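PDB 4TKT: AT-less polyketide synthase, which is a ketosynthase domain of isomigrastatin assembly that probably joins acyl units by decarboxylative condensation. Local coordinates for residues G13-Y18 with H103-D108; R96-C101 with E251-V256; G277-H282 with W305-V310; A296-I301 with L336-A341; C205-A210 with L257-A262. One frame throughout, in Å; residues are numbered along the deposited sequence.

Contact 1 of 5, residues G13-Y18 with H103-D108; sequences GMAGRY and HTTLED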
# COMPACT_ATOMS: atom_id res chain seq x y z
N GLY A 13 -3.44 7.68 5.10
CA GLY A 13 -2.46 7.65 4.03
C GLY A 13 -2.25 6.24 3.51
O GLY A 13 -2.41 5.27 4.24
N MSE A 14 -1.90 6.13 2.23
CA MSE A 14 -1.70 4.81 1.64
C MSE A 14 -0.70 4.82 0.50
O MSE A 14 -0.63 5.78 -0.28
CB MSE A 14 -3.03 4.25 1.15
CG MSE A 14 -2.98 2.77 0.82
SE MSE A 14 -4.74 2.00 0.46
CE MSE A 14 -4.30 0.13 0.81
N ALA A 15 0.08 3.75 0.40
CA ALA A 15 0.98 3.56 -0.72
C ALA A 15 0.88 2.12 -1.21
O ALA A 15 0.63 1.21 -0.42
CB ALA A 15 2.40 3.90 -0.34
N GLY A 16 1.07 1.93 -2.51
CA GLY A 16 0.95 0.61 -3.09
C GLY A 16 1.78 0.44 -4.34
O GLY A 16 1.84 1.33 -5.19
N ARG A 17 2.44 -0.71 -4.45
CA ARG A 17 3.24 -1.04 -5.62
C ARG A 17 2.92 -2.47 -6.05
O ARG A 17 3.37 -3.43 -5.42
CB ARG A 17 4.73 -0.88 -5.31
CG ARG A 17 5.64 -1.10 -6.50
CD ARG A 17 7.09 -0.80 -6.13
NE ARG A 17 8.02 -1.17 -7.18
CZ ARG A 17 9.34 -1.02 -7.09
NH1 ARG A 17 9.87 -0.50 -6.00
NH2 ARG A 17 10.12 -1.39 -8.10
N TYR A 18 2.14 -2.59 -7.12
CA TYR A 18 1.54 -3.86 -7.50
C TYR A 18 1.86 -4.18 -8.96
O TYR A 18 2.30 -3.29 -9.69
CB TYR A 18 0.03 -3.79 -7.24
CG TYR A 18 -0.28 -3.51 -5.79
CD1 TYR A 18 0.37 -4.22 -4.78
CD2 TYR A 18 -1.17 -2.51 -5.41
CE1 TYR A 18 0.12 -3.97 -3.45
CE2 TYR A 18 -1.43 -2.25 -4.07
CZ TYR A 18 -0.78 -2.99 -3.10
OH TYR A 18 -1.01 -2.76 -1.76
N HIS A 103 7.91 5.42 3.37
CA HIS A 103 8.09 6.85 3.14
C HIS A 103 6.98 7.42 2.27
O HIS A 103 6.40 8.46 2.60
CB HIS A 103 9.44 7.13 2.50
CG HIS A 103 9.72 8.59 2.31
ND1 HIS A 103 10.01 9.43 3.36
CD2 HIS A 103 9.73 9.36 1.20
CE1 HIS A 103 10.19 10.66 2.90
NE2 HIS A 103 10.03 10.64 1.59
N THR A 104 6.68 6.73 1.18
CA THR A 104 5.63 7.17 0.26
C THR A 104 4.28 7.28 0.98
O THR A 104 3.47 8.14 0.65
CB THR A 104 5.49 6.23 -0.95
OG1 THR A 104 5.36 4.88 -0.49
CG2 THR A 104 6.71 6.32 -1.84
N THR A 105 4.06 6.41 1.96
CA THR A 105 2.80 6.42 2.71
C THR A 105 2.70 7.67 3.58
O THR A 105 1.63 8.26 3.71
CB THR A 105 2.64 5.17 3.60
OG1 THR A 105 2.86 3.99 2.81
CG2 THR A 105 1.24 5.12 4.19
N LEU A 106 3.82 8.06 4.19
CA LEU A 106 3.84 9.27 4.99
C LEU A 106 3.60 10.50 4.12
O LEU A 106 2.90 11.43 4.51
CB LEU A 106 5.17 9.41 5.74
CG LEU A 106 5.19 8.87 7.17
CD1 LEU A 106 5.01 7.36 7.21
CD2 LEU A 106 6.48 9.27 7.86
N GLU A 107 4.18 10.49 2.92
CA GLU A 107 4.03 11.62 2.01
C GLU A 107 2.60 11.71 1.49
O GLU A 107 2.08 12.80 1.30
CB GLU A 107 5.02 11.51 0.85
CG GLU A 107 6.46 11.77 1.26
CD GLU A 107 7.41 11.80 0.08
OE1 GLU A 107 7.30 10.93 -0.80
OE2 GLU A 107 8.27 12.71 0.03
N ASP A 108 1.97 10.56 1.28
CA ASP A 108 0.57 10.53 0.87
C ASP A 108 -0.32 11.06 1.99
O ASP A 108 -1.33 11.71 1.74
CB ASP A 108 0.14 9.12 0.47
CG ASP A 108 -1.25 9.09 -0.16
OD1 ASP A 108 -1.47 9.85 -1.13
OD2 ASP A 108 -2.11 8.32 0.31
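Ala15 points its CB at helix 103-108 and meets two threonine hydroxyls there. Thr104 OG1 lies 3.1 Å from Ala15 CB, and Thr105 OG1 lies 3.2 Å from the same methyl. Neither hydroxyl bonds to the strand. Both bond to the carbonyl of Cys101, one turn earlier in the helix, and their oxygens rest against the Ala15 methyl. The Thr105 methyl is anti to the backbone N and comes alongside the Gly13 carbonyl, with CG2 3.7 Å from Gly13 O. Gly13 needs its lack of a side chain, because a CB would run into Thr105 O.

Asp108 makes the one polar bond between the segments. Its CG is anti to the backbone N (chi1 -171°), which brings OD2 to the backbone N-H of Met14. Met14 N donates to Asp108 OD2 at 2.9 Å with an angle of 159°, and the oxygen receives it on its anti lone pair. With an alanine here, Met14 N would probably lose this acceptor and Arg270 its weak, distant counter-charge. The selenomethionine side chain of Met14 leaves on the other face, toward helix 366-380. The strand is thus covered on both faces, as in the layered thiolase fold. Asp108 OD2 also sits 3.0 Å from Met14 O, an acceptor like itself. That carbonyl may raise the cost of the charge, while the Met14 N-H would partly offset it.

Contact 2 of 5, residues R96-C101 with E251-V256; sequences RLFLQC and EGVGAV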
# COMPACT_ATOMS: atom_id res chain seq x y z
N ARG A 96 14.04 -3.44 1.49
CA ARG A 96 14.32 -2.24 0.70
C ARG A 96 13.04 -1.60 0.18
O ARG A 96 12.84 -0.40 0.31
CB ARG A 96 15.25 -2.57 -0.46
CG ARG A 96 16.66 -2.97 -0.04
CD ARG A 96 17.57 -3.10 -1.26
NE ARG A 96 18.04 -4.47 -1.47
CZ ARG A 96 18.41 -4.95 -2.64
NH1 ARG A 96 18.37 -4.19 -3.72
NH2 ARG A 96 18.83 -6.21 -2.75
N LEU A 97 12.16 -2.42 -0.41
CA LEU A 97 10.94 -1.90 -1.01
C LEU A 97 9.93 -1.43 0.03
O LEU A 97 9.12 -0.54 -0.23
CB LEU A 97 10.30 -2.95 -1.92
CG LEU A 97 11.09 -3.34 -3.17
CD1 LEU A 97 10.19 -4.00 -4.20
CD2 LEU A 97 11.79 -2.13 -3.77
N PHE A 98 9.97 -2.03 1.22
CA PHE A 98 9.04 -1.64 2.27
C PHE A 98 9.47 -0.31 2.88
O PHE A 98 8.62 0.50 3.27
CB PHE A 98 8.94 -2.71 3.35
CG PHE A 98 7.75 -2.54 4.26
CD1 PHE A 98 6.46 -2.62 3.76
CD2 PHE A 98 7.93 -2.30 5.61
CE1 PHE A 98 5.37 -2.45 4.58
CE2 PHE A 98 6.83 -2.14 6.45
CZ PHE A 98 5.55 -2.22 5.93
N LEU A 99 10.77 -0.08 2.95
CA LEU A 99 11.30 1.21 3.36
C LEU A 99 10.74 2.32 2.47
O LEU A 99 10.24 3.33 2.97
CB LEU A 99 12.83 1.22 3.32
CG LEU A 99 13.56 0.92 4.62
CD1 LEU A 99 15.06 0.85 4.39
CD2 LEU A 99 13.23 1.98 5.67
N GLN A 100 10.84 2.12 1.16
CA GLN A 100 10.36 3.11 0.20
C GLN A 100 8.85 3.25 0.26
O GLN A 100 8.31 4.34 0.12
CB GLN A 100 10.82 2.73 -1.21
CG GLN A 100 12.33 2.80 -1.39
CD GLN A 100 12.79 2.52 -2.81
OE1 GLN A 100 12.05 1.93 -3.60
NE2 GLN A 100 14.01 2.94 -3.13
N CYS A 101 8.17 2.13 0.48
CA CYS A 101 6.72 2.12 0.66
C CYS A 101 6.31 2.92 1.90
O CYS A 101 5.34 3.67 1.87
CB CYS A 101 6.22 0.69 0.78
SG CYS A 101 4.45 0.54 1.04
N GLU A 251 3.81 -10.44 -6.98
CA GLU A 251 4.64 -9.58 -6.14
C GLU A 251 3.88 -8.32 -5.75
O GLU A 251 3.03 -7.85 -6.50
CB GLU A 251 5.93 -9.20 -6.87
CG GLU A 251 6.91 -10.34 -7.05
CD GLU A 251 8.17 -9.91 -7.77
OE1 GLU A 251 8.09 -8.99 -8.62
OE2 GLU A 251 9.24 -10.49 -7.50
N GLY A 252 4.20 -7.76 -4.59
CA GLY A 252 3.54 -6.54 -4.16
C GLY A 252 4.04 -5.97 -2.85
O GLY A 252 4.47 -6.71 -1.96
N VAL A 253 4.00 -4.65 -2.74
CA VAL A 253 4.34 -3.96 -1.50
C VAL A 253 3.30 -2.88 -1.24
O VAL A 253 3.02 -2.07 -2.12
CB VAL A 253 5.74 -3.30 -1.55
CG1 VAL A 253 6.15 -2.85 -0.16
CG2 VAL A 253 6.77 -4.25 -2.13
N GLY A 254 2.74 -2.86 -0.04
CA GLY A 254 1.73 -1.87 0.29
C GLY A 254 1.70 -1.56 1.77
O GLY A 254 2.17 -2.35 2.59
N ALA A 255 1.15 -0.40 2.12
CA ALA A 255 1.03 0.00 3.51
C ALA A 255 -0.05 1.06 3.71
O ALA A 255 -0.40 1.80 2.79
CB ALA A 255 2.36 0.51 4.04
N VAL A 256 -0.59 1.13 4.93
CA VAL A 256 -1.51 2.18 5.31
C VAL A 256 -1.06 2.82 6.61
O VAL A 256 -0.46 2.16 7.46
CB VAL A 256 -2.95 1.66 5.48
CG1 VAL A 256 -3.59 1.42 4.13
CG2 VAL A 256 -2.96 0.39 6.31
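Leu97 O accepts the backbone N of Cys101 at 2.9 Å, a helical bond, and Val253 CG1 rests against that same Leu97 O. The side-chain contacts across the segments are van der Waals. Val253 is their centre. Its CG1 is anti to the backbone N (chi1 -168°), which turns CG1 toward Cys101 and Phe98 and CG2 toward Leu97. CG1 reaches Cys101 CB at 3.7 Å and also the edge of the Phe98 ring, near the ring plane. CG2 crosses the Leu97 side chain at about a right angle, 3.8 Å from Leu97 CB.

The Phe98 ring edge also faces the strand carbonyl, with CE1 3.8 Å from Gly254 O. Cys101 SG lies over the strand backbone, 3.5 Å from Gly254 C, and touches Ala255 CB at 3.7 Å. Trimming Val253 to an alanine is likely to open a gap beneath Leu97 and Cys101 and leave the Phe98 edge with less support from the strand.

This is one outer helix of the thiolase fold lying on the sheet, with segment 96-101 at 36° to strand 252-256. Every touching residue is buried. Carbon and sulfur surfaces do the work, so shape rather than polar pairing sets how helix and strand fit.

Contact 3 of 5, residues G277-H282 with W305-V310; sequences GTAVNH and WRRAGV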
# COMPACT_ATOMS: atom_id res chain seq x y z
N GLY A 277 -13.99 -2.75 11.99
CA GLY A 277 -13.71 -3.95 12.76
C GLY A 277 -12.79 -4.93 12.06
O GLY A 277 -12.73 -4.99 10.83
N THR A 278 -12.04 -5.69 12.85
CA THR A 278 -11.17 -6.74 12.33
C THR A 278 -11.34 -8.00 13.16
O THR A 278 -11.77 -7.94 14.31
CB THR A 278 -9.69 -6.33 12.35
OG1 THR A 278 -9.26 -6.15 13.70
CG2 THR A 278 -9.48 -5.03 11.58
N ALA A 279 -11.01 -9.14 12.57
CA ALA A 279 -11.09 -10.41 13.30
C ALA A 279 -10.08 -11.40 12.74
O ALA A 279 -9.74 -11.37 11.57
CB ALA A 279 -12.49 -10.97 13.23
N VAL A 280 -9.63 -12.30 13.61
CA VAL A 280 -8.60 -13.27 13.25
C VAL A 280 -8.84 -14.61 13.96
O VAL A 280 -9.11 -14.64 15.16
CB VAL A 280 -7.20 -12.72 13.61
CG1 VAL A 280 -6.22 -13.84 13.87
CG2 VAL A 280 -6.70 -11.80 12.51
N ASN A 281 -8.76 -15.71 13.22
CA ASN A 281 -8.88 -17.04 13.82
C ASN A 281 -8.12 -18.11 13.04
O ASN A 281 -7.25 -17.79 12.23
CB ASN A 281 -10.36 -17.44 13.95
CG ASN A 281 -11.04 -17.68 12.61
OD1 ASN A 281 -10.42 -17.66 11.56
ND2 ASN A 281 -12.34 -17.93 12.66
N HIS A 282 -8.45 -19.37 13.29
CA HIS A 282 -7.80 -20.48 12.59
C HIS A 282 -8.79 -21.59 12.26
O HIS A 282 -9.75 -21.82 13.00
CB HIS A 282 -6.64 -21.03 13.42
CG HIS A 282 -5.77 -21.99 12.68
ND1 HIS A 282 -5.98 -23.35 12.70
CD2 HIS A 282 -4.70 -21.78 11.88
CE1 HIS A 282 -5.06 -23.94 11.95
NE2 HIS A 282 -4.27 -23.01 11.45
N TRP A 305 -17.75 -8.43 11.89
CA TRP A 305 -19.01 -7.70 11.76
C TRP A 305 -19.53 -7.24 13.12
O TRP A 305 -19.94 -6.09 13.27
CB TRP A 305 -20.06 -8.56 11.07
CG TRP A 305 -19.81 -8.74 9.60
CD1 TRP A 305 -18.88 -8.10 8.84
CD2 TRP A 305 -20.53 -9.61 8.71
NE1 TRP A 305 -18.96 -8.52 7.53
CE2 TRP A 305 -19.97 -9.44 7.42
CE3 TRP A 305 -21.58 -10.51 8.87
CZ2 TRP A 305 -20.43 -10.14 6.31
CZ3 TRP A 305 -22.04 -11.21 7.76
CH2 TRP A 305 -21.46 -11.02 6.50
N ARG A 306 -19.50 -8.13 14.10
CA ARG A 306 -19.99 -7.81 15.44
C ARG A 306 -19.14 -6.71 16.07
O ARG A 306 -19.66 -5.78 16.68
CB ARG A 306 -19.99 -9.05 16.34
N ARG A 307 -17.83 -6.82 15.92
CA ARG A 307 -16.90 -5.83 16.45
C ARG A 307 -17.07 -4.49 15.74
O ARG A 307 -16.85 -3.43 16.33
CB ARG A 307 -15.46 -6.33 16.31
CG ARG A 307 -14.41 -5.40 16.88
CD ARG A 307 -13.45 -6.17 17.78
NE ARG A 307 -13.04 -7.43 17.17
CZ ARG A 307 -12.53 -8.45 17.85
NH1 ARG A 307 -12.39 -8.37 19.17
NH2 ARG A 307 -12.18 -9.56 17.22
N ALA A 308 -17.47 -4.55 14.47
CA ALA A 308 -17.67 -3.35 13.67
C ALA A 308 -19.01 -2.69 13.98
O ALA A 308 -19.19 -1.49 13.76
CB ALA A 308 -17.57 -3.68 12.19
N GLY A 309 -19.95 -3.48 14.48
CA GLY A 309 -21.27 -2.98 14.81
C GLY A 309 -22.07 -2.61 13.58
O GLY A 309 -22.89 -1.69 13.61
N VAL A 310 -21.84 -3.34 12.49
CA VAL A 310 -22.52 -3.06 11.23
C VAL A 310 -23.69 -4.01 10.99
O VAL A 310 -23.79 -5.05 11.63
CB VAL A 310 -21.55 -3.16 10.03
CG1 VAL A 310 -20.36 -2.23 10.24
CG2 VAL A 310 -21.08 -4.59 9.85
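Arg307 folds back along the strand and gives its guanidinium to the carbonyl of Thr278. Arg307 NE donates to Thr278 O at 3.2 Å, and Arg307 NH2 adds a weak bond of 3.4 Å to the same oxygen. The NE donor stands almost straight out from the carbonyl, with a C=O...N angle of 173°. The oxygen is tilted 25° out of the guanidinium plane. CG is anti to the backbone N, and bends at chi2 and chi3 then bring the edge of the group to the strand. Arg307 is exposed and touches a crystal neighbour, so its pose may partly reflect the lattice.

Thr278 turns its side chain from the helix, and OG1 hydrogen-bonds His194 ND1. The neighbouring strand 432-439 pairs with this one by backbone hydrogen bonds, Gly277 with Val437 and Ala279 with His435. Strand 273-282 thus belongs to the C-terminal half of the thiolase fold, with helix 294-308 on one face.

Ala308 CB sits 3.7 Å from Gly277 N. A CB on Gly277 would clash with Ala308 N. The helix ends here in the pattern of a Schellman motif, though its bonds are weak. Trp305 O receives Val310 N, and Arg306 O receives Gly309 N at 3.2 Å. Gly309 takes the positive phi (69°) this turn needs. Ala308 O finds a weak bond to the Arg276 side chain.

Contact 4 of 5, residues A296-I301 with L336-A341; sequences AQAAVI and LNAAFA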
# COMPACT_ATOMS: atom_id res chain seq x y z
N ALA A 296 -15.01 -21.88 9.89
CA ALA A 296 -14.05 -20.97 10.50
C ALA A 296 -14.07 -19.63 9.79
O ALA A 296 -13.97 -18.58 10.43
CB ALA A 296 -12.66 -21.56 10.48
N GLN A 297 -14.20 -19.67 8.47
CA GLN A 297 -14.28 -18.45 7.68
C GLN A 297 -15.54 -17.67 8.03
O GLN A 297 -15.51 -16.45 8.16
CB GLN A 297 -14.26 -18.77 6.19
CG GLN A 297 -12.95 -19.38 5.71
CD GLN A 297 -12.93 -19.60 4.22
OE1 GLN A 297 -13.86 -19.22 3.51
NE2 GLN A 297 -11.86 -20.22 3.72
N ALA A 298 -16.64 -18.39 8.20
CA ALA A 298 -17.90 -17.77 8.57
C ALA A 298 -17.79 -17.12 9.95
O ALA A 298 -18.34 -16.05 10.19
CB ALA A 298 -19.02 -18.79 8.55
N ALA A 299 -17.06 -17.78 10.84
CA ALA A 299 -16.92 -17.29 12.21
C ALA A 299 -16.11 -16.00 12.26
O ALA A 299 -16.49 -15.05 12.95
CB ALA A 299 -16.28 -18.35 13.08
N VAL A 300 -15.00 -15.96 11.53
CA VAL A 300 -14.12 -14.79 11.57
C VAL A 300 -14.81 -13.59 10.91
O VAL A 300 -14.61 -12.45 11.33
CB VAL A 300 -12.75 -15.07 10.90
CG1 VAL A 300 -12.88 -15.19 9.39
CG2 VAL A 300 -11.75 -13.99 11.26
N ILE A 301 -15.63 -13.86 9.91
CA ILE A 301 -16.36 -12.81 9.22
C ILE A 301 -17.45 -12.22 10.12
O ILE A 301 -17.62 -11.00 10.18
CB ILE A 301 -16.98 -13.33 7.91
CG1 ILE A 301 -15.87 -13.61 6.89
CG2 ILE A 301 -17.96 -12.33 7.33
CD1 ILE A 301 -16.32 -14.45 5.72
N LEU A 336 -19.02 -17.39 3.32
CA LEU A 336 -19.69 -16.10 3.26
C LEU A 336 -21.20 -16.25 3.41
O LEU A 336 -21.84 -15.46 4.10
CB LEU A 336 -19.36 -15.40 1.95
CG LEU A 336 -18.00 -14.71 1.88
CD1 LEU A 336 -17.62 -14.42 0.44
CD2 LEU A 336 -18.03 -13.43 2.69
N ASN A 337 -21.77 -17.27 2.76
CA ASN A 337 -23.20 -17.53 2.85
C ASN A 337 -23.64 -17.80 4.28
O ASN A 337 -24.66 -17.29 4.74
CB ASN A 337 -23.59 -18.72 1.97
CG ASN A 337 -23.54 -18.39 0.49
OD1 ASN A 337 -23.37 -17.23 0.10
ND2 ASN A 337 -23.69 -19.41 -0.35
N ALA A 338 -22.85 -18.61 4.99
CA ALA A 338 -23.13 -18.93 6.38
C ALA A 338 -23.04 -17.69 7.25
O ALA A 338 -23.76 -17.55 8.24
CB ALA A 338 -22.17 -20.00 6.88
N ALA A 339 -22.14 -16.78 6.89
CA ALA A 339 -21.97 -15.53 7.62
C ALA A 339 -23.22 -14.65 7.50
O ALA A 339 -23.78 -14.22 8.51
CB ALA A 339 -20.75 -14.78 7.12
N PHE A 340 -23.64 -14.40 6.27
CA PHE A 340 -24.79 -13.54 6.01
C PHE A 340 -26.10 -14.14 6.50
O PHE A 340 -27.03 -13.42 6.87
CB PHE A 340 -24.89 -13.23 4.51
CG PHE A 340 -23.99 -12.12 4.05
CD1 PHE A 340 -24.38 -10.80 4.16
CD2 PHE A 340 -22.75 -12.41 3.49
CE1 PHE A 340 -23.55 -9.78 3.73
CE2 PHE A 340 -21.92 -11.39 3.07
CZ PHE A 340 -22.32 -10.08 3.18
N ALA A 341 -26.19 -15.47 6.50
CA ALA A 341 -27.43 -16.16 6.83
C ALA A 341 -27.86 -15.95 8.28
O ALA A 341 -29.02 -16.16 8.63
CB ALA A 341 -27.30 -17.65 6.54
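Ala298 and Ala338 meet methyl to methyl, CB to CB at 3.8 Å, where two helices of the thiolase fold cross. Helix 294-308 links strands 273-282 and 317-319, which run parallel in the sheet. Helix 328-340 follows and links 317-319 to the next parallel strand, 350-353. Both connections are beta-alpha-beta crossovers, and their helices lie side by side.

The side chains that meet are all apolar. Ile301 carries two of the contacts. CG2 of Ile301 is anti to its backbone N and meets Ala339 CB at 3.7 Å. The other branch runs beside the backbone N (CG1, chi1 -70°) and sends CD1 to Leu336, where it lies 3.6 Å from Leu336 CD2. The Ile301 and Leu336 side chains cross at about a right angle. Leu336 starts out pointing away from its neighbour helix, but its end returns.

The alanines let the backbones come close. Ala298 CB approaches Ala339 N at 4.1 Å, and the CA atoms of Ala298 and Ala339 are 4.7 Å apart. The axes of segments 296-301 and 336-340 approach to 7.9 Å and are inclined at 44°.

Further out, Ile301 also leans on His435 of strand 432-439, and Leu336 on Phe403 of strand 403-405. Phe340 meets Trp305 edge-to-face, joining the helices again a turn further along 294-308. Val300 rests on Ala279 and Asn281 of strand 273-282. There the side-chain ND2 of Asn281 donates a hydrogen bond to the backbone O of Ala296.

Contact 5 of 5, residues C205-A210 with L257-A262; sequences CGVALA and LLRPLA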
# COMPACT_ATOMS: atom_id res chain seq x y z
N CYS A 205 0.26 3.00 20.88
CA CYS A 205 0.88 4.03 20.04
C CYS A 205 -0.19 4.96 19.47
O CYS A 205 -1.37 4.62 19.45
CB CYS A 205 1.71 3.40 18.92
SG CYS A 205 0.86 2.13 17.95
N GLY A 206 0.24 6.14 19.03
CA GLY A 206 -0.68 7.14 18.52
C GLY A 206 -1.07 6.90 17.08
O GLY A 206 -2.23 7.01 16.71
N VAL A 207 -0.08 6.57 16.25
CA VAL A 207 -0.34 6.19 14.87
C VAL A 207 0.33 4.86 14.60
O VAL A 207 1.22 4.43 15.33
CB VAL A 207 0.18 7.25 13.87
CG1 VAL A 207 -0.34 8.62 14.23
CG2 VAL A 207 1.69 7.24 13.81
N ALA A 208 -0.10 4.19 13.53
CA ALA A 208 0.46 2.90 13.20
C ALA A 208 0.58 2.72 11.70
O ALA A 208 -0.37 2.94 10.95
CB ALA A 208 -0.37 1.78 13.80
N LEU A 209 1.76 2.31 11.27
CA LEU A 209 1.99 1.91 9.89
C LEU A 209 1.74 0.40 9.78
O LEU A 209 2.39 -0.39 10.46
CB LEU A 209 3.41 2.26 9.46
CG LEU A 209 3.65 2.42 7.97
CD1 LEU A 209 2.74 3.50 7.41
CD2 LEU A 209 5.11 2.75 7.72
N ALA A 210 0.80 0.02 8.93
CA ALA A 210 0.50 -1.40 8.73
C ALA A 210 0.51 -1.74 7.26
O ALA A 210 -0.03 -1.01 6.44
CB ALA A 210 -0.85 -1.75 9.35
N LEU A 257 -1.32 4.12 6.76
CA LEU A 257 -1.09 4.80 8.02
C LEU A 257 -2.40 4.84 8.79
O LEU A 257 -3.39 5.42 8.32
CB LEU A 257 -0.54 6.21 7.79
CG LEU A 257 0.07 6.90 9.02
CD1 LEU A 257 1.19 6.06 9.61
CD2 LEU A 257 0.58 8.29 8.66
N LEU A 258 -2.42 4.22 9.97
CA LEU A 258 -3.65 4.09 10.74
C LEU A 258 -3.68 5.00 11.95
O LEU A 258 -2.64 5.30 12.55
CB LEU A 258 -3.84 2.63 11.18
CG LEU A 258 -3.91 1.62 10.04
CD1 LEU A 258 -4.20 0.23 10.59
CD2 LEU A 258 -4.97 2.04 9.03
N ARG A 259 -4.88 5.43 12.33
CA ARG A 259 -5.05 6.42 13.38
C ARG A 259 -6.50 6.44 13.87
O ARG A 259 -7.42 6.27 13.08
CB ARG A 259 -4.66 7.80 12.84
CG ARG A 259 -4.63 8.89 13.88
CD ARG A 259 -3.97 10.14 13.34
NE ARG A 259 -3.68 11.06 14.42
CZ ARG A 259 -3.23 12.30 14.24
NH1 ARG A 259 -3.05 12.76 13.01
NH2 ARG A 259 -2.99 13.07 15.28
N PRO A 260 -6.70 6.62 15.19
CA PRO A 260 -8.05 6.78 15.73
C PRO A 260 -8.79 7.92 15.03
O PRO A 260 -8.24 9.01 14.91
CB PRO A 260 -7.81 7.10 17.21
CG PRO A 260 -6.52 6.45 17.52
CD PRO A 260 -5.69 6.56 16.26
N LEU A 261 -10.01 7.65 14.59
CA LEU A 261 -10.78 8.59 13.76
C LEU A 261 -10.88 9.99 14.37
O LEU A 261 -10.77 10.99 13.67
CB LEU A 261 -12.18 8.04 13.50
CG LEU A 261 -13.06 8.86 12.57
CD1 LEU A 261 -12.34 9.15 11.26
CD2 LEU A 261 -14.37 8.14 12.30
N ALA A 262 -11.10 10.05 15.68
CA ALA A 262 -11.24 11.33 16.37
C ALA A 262 -9.97 12.17 16.24
O ALA A 262 -10.05 13.39 16.04
CB ALA A 262 -11.57 11.10 17.84
O HOH W 1 -3.34 9.65 16.78
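Ala208 and Leu258 form an antiparallel hydrogen-bonded pair: Ala208 N donates to Leu258 O at 2.9 Å, and Leu258 N returns a bond to Ala208 O at 2.6 Å. Leu209 and Leu257 follow as a non-hydrogen-bonded pair. Their side chains share a face and cross at about a right angle, CD1 to CD1 at 3.7 Å. Each has CG anti to its own backbone N (chi1 -157° in Leu209, -165° in Leu257), which turns the two branched ends together.

On the face with Ala208, Leu258 extends its CD1 to Ala210 CB at 4.1 Å. Helix 188-202 covers this face, touching Leu258 and Ala210. Helices 93-109 and 113-121 cover the leucine pair on the other. The sheet between two helix layers is that of the N-terminal half of the thiolase fold.

At Gly206 and Val207 the chain turns a corner, and direct pairing gives way to water. One water donates to Gly206 O at 2.9 Å and accepts from Arg259 NE at 2.8 Å. Val207 CG1 rests obliquely against the extended Arg259 chain, 4.0 Å from CD. The far end of that guanidinium is held by salt bridges to Asp267 and Asp269, so its charge is matched beyond the strands. Pro260 sits at the N-cap of helix 261-266, its CD 3.5 Å from Gly206 O.

In the fold
Contacts 1 and 2 place successive turns of helix 93-109 on neighbouring strands, 9-17 and 252-260. Their centres are 8 Å apart, and Arg17 N meets Val253 O at 2.8 Å. Contact 5 carries strand 252-260 on to 208-214. It touches contact 1 where Thr105 CG2 meets Leu209 CD1, and contact 2 where Val256 N meets Ala210 O at 2.7 Å. Contacts 3 and 4 share helix 294-308 in the C-terminal half, with centres 11 Å apart. Between the centres of contacts 1 and 3 lie about 26 Å, although strands 9-17 and 273-282 are neighbours in the sheet. In related ketosynthases the active site lies between the two halves.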